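L-lysine 6-monooxygenase (Pseudomonas syringae pv. tomato, PDB 5CQF) probably catalyses the FAD- and NADPH-dependent N-hydroxylation of the side-chain amine of L-lysine, a step in siderophore biosynthesis. Local coordinates at residues Phe87-Arg98 / Glu113-Gln124. Numbering follows the deposited sequence.
Sequences FSFAMYLKDQGR and EWSDYLGWVSRQ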
# COMPACT_ATOMS: atom_id res chain seq x y z
N PHE A 87 -5.36 -19.34 23.46
CA PHE A 87 -6.12 -18.10 23.25
C PHE A 87 -5.54 -17.13 22.21
O PHE A 87 -5.98 -16.00 22.09
CB PHE A 87 -6.29 -17.42 24.58
CG PHE A 87 -6.68 -18.37 25.67
CD1 PHE A 87 -7.93 -18.99 25.65
CD2 PHE A 87 -5.79 -18.69 26.68
CE1 PHE A 87 -8.30 -19.89 26.64
CE2 PHE A 87 -6.15 -19.58 27.67
CZ PHE A 87 -7.41 -20.19 27.65
N SER A 88 -4.58 -17.61 21.43
CA SER A 88 -3.99 -16.81 20.36
C SER A 88 -4.99 -16.50 19.25
O SER A 88 -5.97 -17.18 19.09
CB SER A 88 -2.78 -17.55 19.78
OG SER A 88 -3.19 -18.67 19.02
N PHE A 89 -4.74 -15.42 18.51
CA PHE A 89 -5.59 -15.02 17.43
C PHE A 89 -5.54 -16.06 16.31
O PHE A 89 -6.52 -16.27 15.63
CB PHE A 89 -5.11 -13.68 16.89
CG PHE A 89 -6.08 -13.00 15.96
CD1 PHE A 89 -7.13 -12.29 16.47
CD2 PHE A 89 -5.95 -13.09 14.62
CE1 PHE A 89 -8.03 -11.67 15.65
CE2 PHE A 89 -6.83 -12.45 13.76
CZ PHE A 89 -7.89 -11.74 14.30
N ALA A 90 -4.40 -16.70 16.11
CA ALA A 90 -4.30 -17.80 15.17
C ALA A 90 -5.25 -18.95 15.54
O ALA A 90 -5.95 -19.45 14.68
CB ALA A 90 -2.88 -18.29 15.09
N MSE A 91 -5.30 -19.33 16.80
CA MSE A 91 -6.29 -20.30 17.26
C MSE A 91 -7.70 -19.82 17.11
O MSE A 91 -8.61 -20.59 16.83
CB MSE A 91 -6.14 -20.61 18.74
CG MSE A 91 -4.93 -21.47 19.03
SE MSE A 91 -5.24 -23.35 18.50
CE MSE A 91 -6.43 -23.97 19.95
N TYR A 92 -7.94 -18.53 17.33
CA TYR A 92 -9.25 -17.95 17.04
C TYR A 92 -9.62 -18.08 15.58
O TYR A 92 -10.72 -18.47 15.25
CB TYR A 92 -9.30 -16.48 17.46
CG TYR A 92 -10.43 -15.69 16.93
CD1 TYR A 92 -11.71 -15.86 17.40
CD2 TYR A 92 -10.22 -14.75 15.96
CE1 TYR A 92 -12.75 -15.12 16.91
CE2 TYR A 92 -11.24 -14.00 15.46
CZ TYR A 92 -12.50 -14.17 15.94
OH TYR A 92 -13.49 -13.38 15.41
N LEU A 93 -8.71 -17.74 14.69
CA LEU A 93 -9.05 -17.80 13.28
C LEU A 93 -9.31 -19.23 12.86
O LEU A 93 -10.19 -19.48 12.05
CB LEU A 93 -7.97 -17.25 12.38
CG LEU A 93 -7.81 -15.76 12.36
CD1 LEU A 93 -6.68 -15.39 11.41
CD2 LEU A 93 -9.13 -15.12 12.00
N LYS A 94 -8.51 -20.14 13.37
CA LYS A 94 -8.65 -21.54 13.00
C LYS A 94 -9.98 -22.09 13.52
O LYS A 94 -10.67 -22.79 12.81
CB LYS A 94 -7.48 -22.36 13.53
CG LYS A 94 -7.63 -23.86 13.41
CD LYS A 94 -6.26 -24.52 13.47
CE LYS A 94 -6.33 -26.01 13.15
NZ LYS A 94 -6.71 -26.78 14.36
N ASP A 95 -10.36 -21.73 14.73
CA ASP A 95 -11.62 -22.20 15.25
C ASP A 95 -12.79 -21.66 14.42
O ASP A 95 -13.80 -22.35 14.25
CB ASP A 95 -11.75 -21.78 16.71
CG ASP A 95 -12.99 -22.33 17.39
OD1 ASP A 95 -13.18 -23.56 17.38
OD2 ASP A 95 -13.74 -21.54 17.99
N GLN A 96 -12.66 -20.46 13.85
CA GLN A 96 -13.77 -19.86 13.14
C GLN A 96 -13.73 -20.19 11.66
O GLN A 96 -14.63 -19.80 10.91
CB GLN A 96 -13.79 -18.35 13.34
CG GLN A 96 -13.73 -17.94 14.78
CD GLN A 96 -14.98 -18.27 15.53
OE1 GLN A 96 -16.08 -18.00 15.08
NE2 GLN A 96 -14.82 -18.87 16.68
N GLY A 97 -12.68 -20.90 11.24
CA GLY A 97 -12.51 -21.32 9.84
C GLY A 97 -12.08 -20.19 8.90
O GLY A 97 -12.30 -20.28 7.69
N ARG A 98 -11.41 -19.17 9.42
CA ARG A 98 -11.12 -17.99 8.61
C ARG A 98 -9.64 -17.71 8.40
O ARG A 98 -9.30 -16.67 7.89
CB ARG A 98 -11.80 -16.77 9.24
CG ARG A 98 -13.32 -16.80 9.15
CD ARG A 98 -13.95 -15.42 9.35
NE ARG A 98 -13.34 -14.69 10.48
CZ ARG A 98 -13.82 -14.62 11.72
NH1 ARG A 98 -14.93 -15.22 12.08
NH2 ARG A 98 -13.16 -13.94 12.61
N GLU A 113 -13.61 -7.29 14.48
CA GLU A 113 -12.99 -8.60 14.60
C GLU A 113 -12.23 -8.76 15.93
O GLU A 113 -12.39 -9.78 16.62
CB GLU A 113 -12.10 -8.94 13.39
CG GLU A 113 -11.70 -10.42 13.38
CD GLU A 113 -11.12 -10.96 12.08
OE1 GLU A 113 -10.57 -10.19 11.25
OE2 GLU A 113 -11.20 -12.19 11.87
N TRP A 114 -11.45 -7.76 16.31
CA TRP A 114 -10.77 -7.83 17.62
C TRP A 114 -11.74 -7.93 18.80
O TRP A 114 -11.47 -8.66 19.75
CB TRP A 114 -9.86 -6.62 17.83
CG TRP A 114 -8.61 -6.64 17.06
CD1 TRP A 114 -8.28 -5.85 15.99
CD2 TRP A 114 -7.51 -7.50 17.27
NE1 TRP A 114 -7.02 -6.16 15.54
CE2 TRP A 114 -6.54 -7.18 16.33
CE3 TRP A 114 -7.26 -8.52 18.18
CZ2 TRP A 114 -5.36 -7.84 16.25
CZ3 TRP A 114 -6.09 -9.19 18.10
CH2 TRP A 114 -5.16 -8.86 17.16
N SER A 115 -12.88 -7.23 18.73
CA SER A 115 -13.95 -7.41 19.73
C SER A 115 -14.44 -8.84 19.82
O SER A 115 -14.52 -9.41 20.92
CB SER A 115 -15.18 -6.54 19.40
OG SER A 115 -14.84 -5.18 19.54
N ASP A 116 -14.80 -9.40 18.66
CA ASP A 116 -15.22 -10.79 18.60
C ASP A 116 -14.18 -11.73 19.18
O ASP A 116 -14.51 -12.62 19.98
CB ASP A 116 -15.52 -11.20 17.16
CG ASP A 116 -16.27 -12.53 17.09
OD1 ASP A 116 -17.43 -12.56 17.52
OD2 ASP A 116 -15.71 -13.54 16.64
N TYR A 117 -12.93 -11.52 18.80
CA TYR A 117 -11.82 -12.29 19.39
C TYR A 117 -11.84 -12.19 20.89
O TYR A 117 -11.74 -13.16 21.60
CB TYR A 117 -10.47 -11.78 18.85
CG TYR A 117 -9.24 -12.23 19.62
CD1 TYR A 117 -8.83 -13.56 19.64
CD2 TYR A 117 -8.47 -11.30 20.33
CE1 TYR A 117 -7.70 -13.95 20.35
CE2 TYR A 117 -7.34 -11.68 21.03
CZ TYR A 117 -6.96 -12.99 21.04
OH TYR A 117 -5.86 -13.34 21.76
N LEU A 118 -11.99 -10.97 21.36
CA LEU A 118 -11.94 -10.71 22.77
C LEU A 118 -13.07 -11.42 23.51
O LEU A 118 -12.87 -11.99 24.59
CB LEU A 118 -11.98 -9.21 22.97
CG LEU A 118 -12.15 -8.80 24.41
CD1 LEU A 118 -10.80 -8.87 25.09
CD2 LEU A 118 -12.74 -7.40 24.46
N GLY A 119 -14.27 -11.39 22.96
CA GLY A 119 -15.39 -12.22 23.52
C GLY A 119 -15.06 -13.70 23.43
O GLY A 119 -15.39 -14.48 24.31
N TRP A 120 -14.38 -14.12 22.37
CA TRP A 120 -14.07 -15.52 22.22
C TRP A 120 -13.09 -15.98 23.28
O TRP A 120 -13.18 -17.11 23.78
CB TRP A 120 -13.56 -15.77 20.79
CG TRP A 120 -13.04 -17.13 20.48
CD1 TRP A 120 -13.74 -18.17 19.91
CD2 TRP A 120 -11.68 -17.58 20.58
NE1 TRP A 120 -12.91 -19.24 19.70
CE2 TRP A 120 -11.64 -18.91 20.11
CE3 TRP A 120 -10.49 -17.00 21.03
CZ2 TRP A 120 -10.47 -19.67 20.10
CZ3 TRP A 120 -9.33 -17.75 21.03
CH2 TRP A 120 -9.33 -19.07 20.57
N VAL A 121 -12.14 -15.13 23.64
CA VAL A 121 -11.22 -15.47 24.74
C VAL A 121 -11.92 -15.38 26.09
O VAL A 121 -11.82 -16.28 26.93
CB VAL A 121 -9.99 -14.54 24.83
CG1 VAL A 121 -9.08 -15.02 25.95
CG2 VAL A 121 -9.22 -14.53 23.54
N SER A 122 -12.60 -14.28 26.31
CA SER A 122 -13.32 -14.09 27.57
C SER A 122 -14.15 -15.32 27.91
O SER A 122 -13.97 -15.92 28.97
CB SER A 122 -14.18 -12.82 27.51
OG SER A 122 -14.93 -12.71 28.68
N ARG A 123 -15.01 -15.73 26.99
CA ARG A 123 -15.88 -16.91 27.18
C ARG A 123 -15.17 -18.17 27.63
O ARG A 123 -15.83 -19.09 28.07
CB ARG A 123 -16.56 -17.30 25.87
CG ARG A 123 -17.86 -16.58 25.60
CD ARG A 123 -18.50 -17.14 24.34
NE ARG A 123 -18.05 -16.46 23.11
CZ ARG A 123 -17.51 -17.04 22.04
NH1 ARG A 123 -17.30 -18.37 21.98
NH2 ARG A 123 -17.16 -16.29 20.99
N GLN A 124 -13.87 -18.25 27.41
CA GLN A 124 -13.11 -19.45 27.74
C GLN A 124 -12.39 -19.34 29.05
O GLN A 124 -11.97 -20.36 29.57
CB GLN A 124 -12.06 -19.75 26.66
CG GLN A 124 -12.61 -20.17 25.32
CD GLN A 124 -11.52 -20.36 24.32
OE1 GLN A 124 -10.86 -21.40 24.32
NE2 GLN A 124 -11.29 -19.36 23.47
O HOH W 1 -16.45 -15.08 14.41
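Y92 reaches from helix 89-96 into a hole formed by E113, D116, Y117 and W120 of helix 113-124. Its CB lies 3.7 Å from Y117 CD1, at the edge of that ring; CG and CD2 face the same atom. With CG anti to the backbone N (chi1 165°), CD1 is put over the indole face of W120, 3.6 Å from W120 CG, in an edge-to-face pair. CE1 lies by D116 OD2 and Y117 CA, which covers one ring face as a CH-pi contact, and CE2 is near Y117 CB and E113 OE2. At the tip, Y92 OH donates to the anti lone pair of D116 OD2 (2.5 Å) and accepts from R98 NH2 at 2.9 Å. R98 NH2 also makes a salt bridge with E113 OE2 (2.7 Å); Y92 OH and E113 OE2 both lie at the guanidinium edge, near its plane. The hydroxyl of Y298 from a neighbouring subunit is hydrogen-bonded to both E113 OE2 and R98 NE, placing the ion pair at a subunit interface. The helices cross nearly at right angles (93°), the contact centre about 21 Å from that of the chain, whose two parallel sheets are consistent with the two-dinucleotide-binding-domain (Rossmann-type) architecture of flavin-dependent N-hydroxylating monooxygenases. F89, Y92, W114, Y117 and W120 form an aromatic cluster between them. F89 turns its edge to the face of Y117, whose OH donates to F87 O (2.7 Å). W120 is a knob among M91, Y92, D95 and Q96: its NE1 donates to D95 OD2 (3.0 Å) near the indole plane. F87 CB packs on V121 CG1 (3.9 Å).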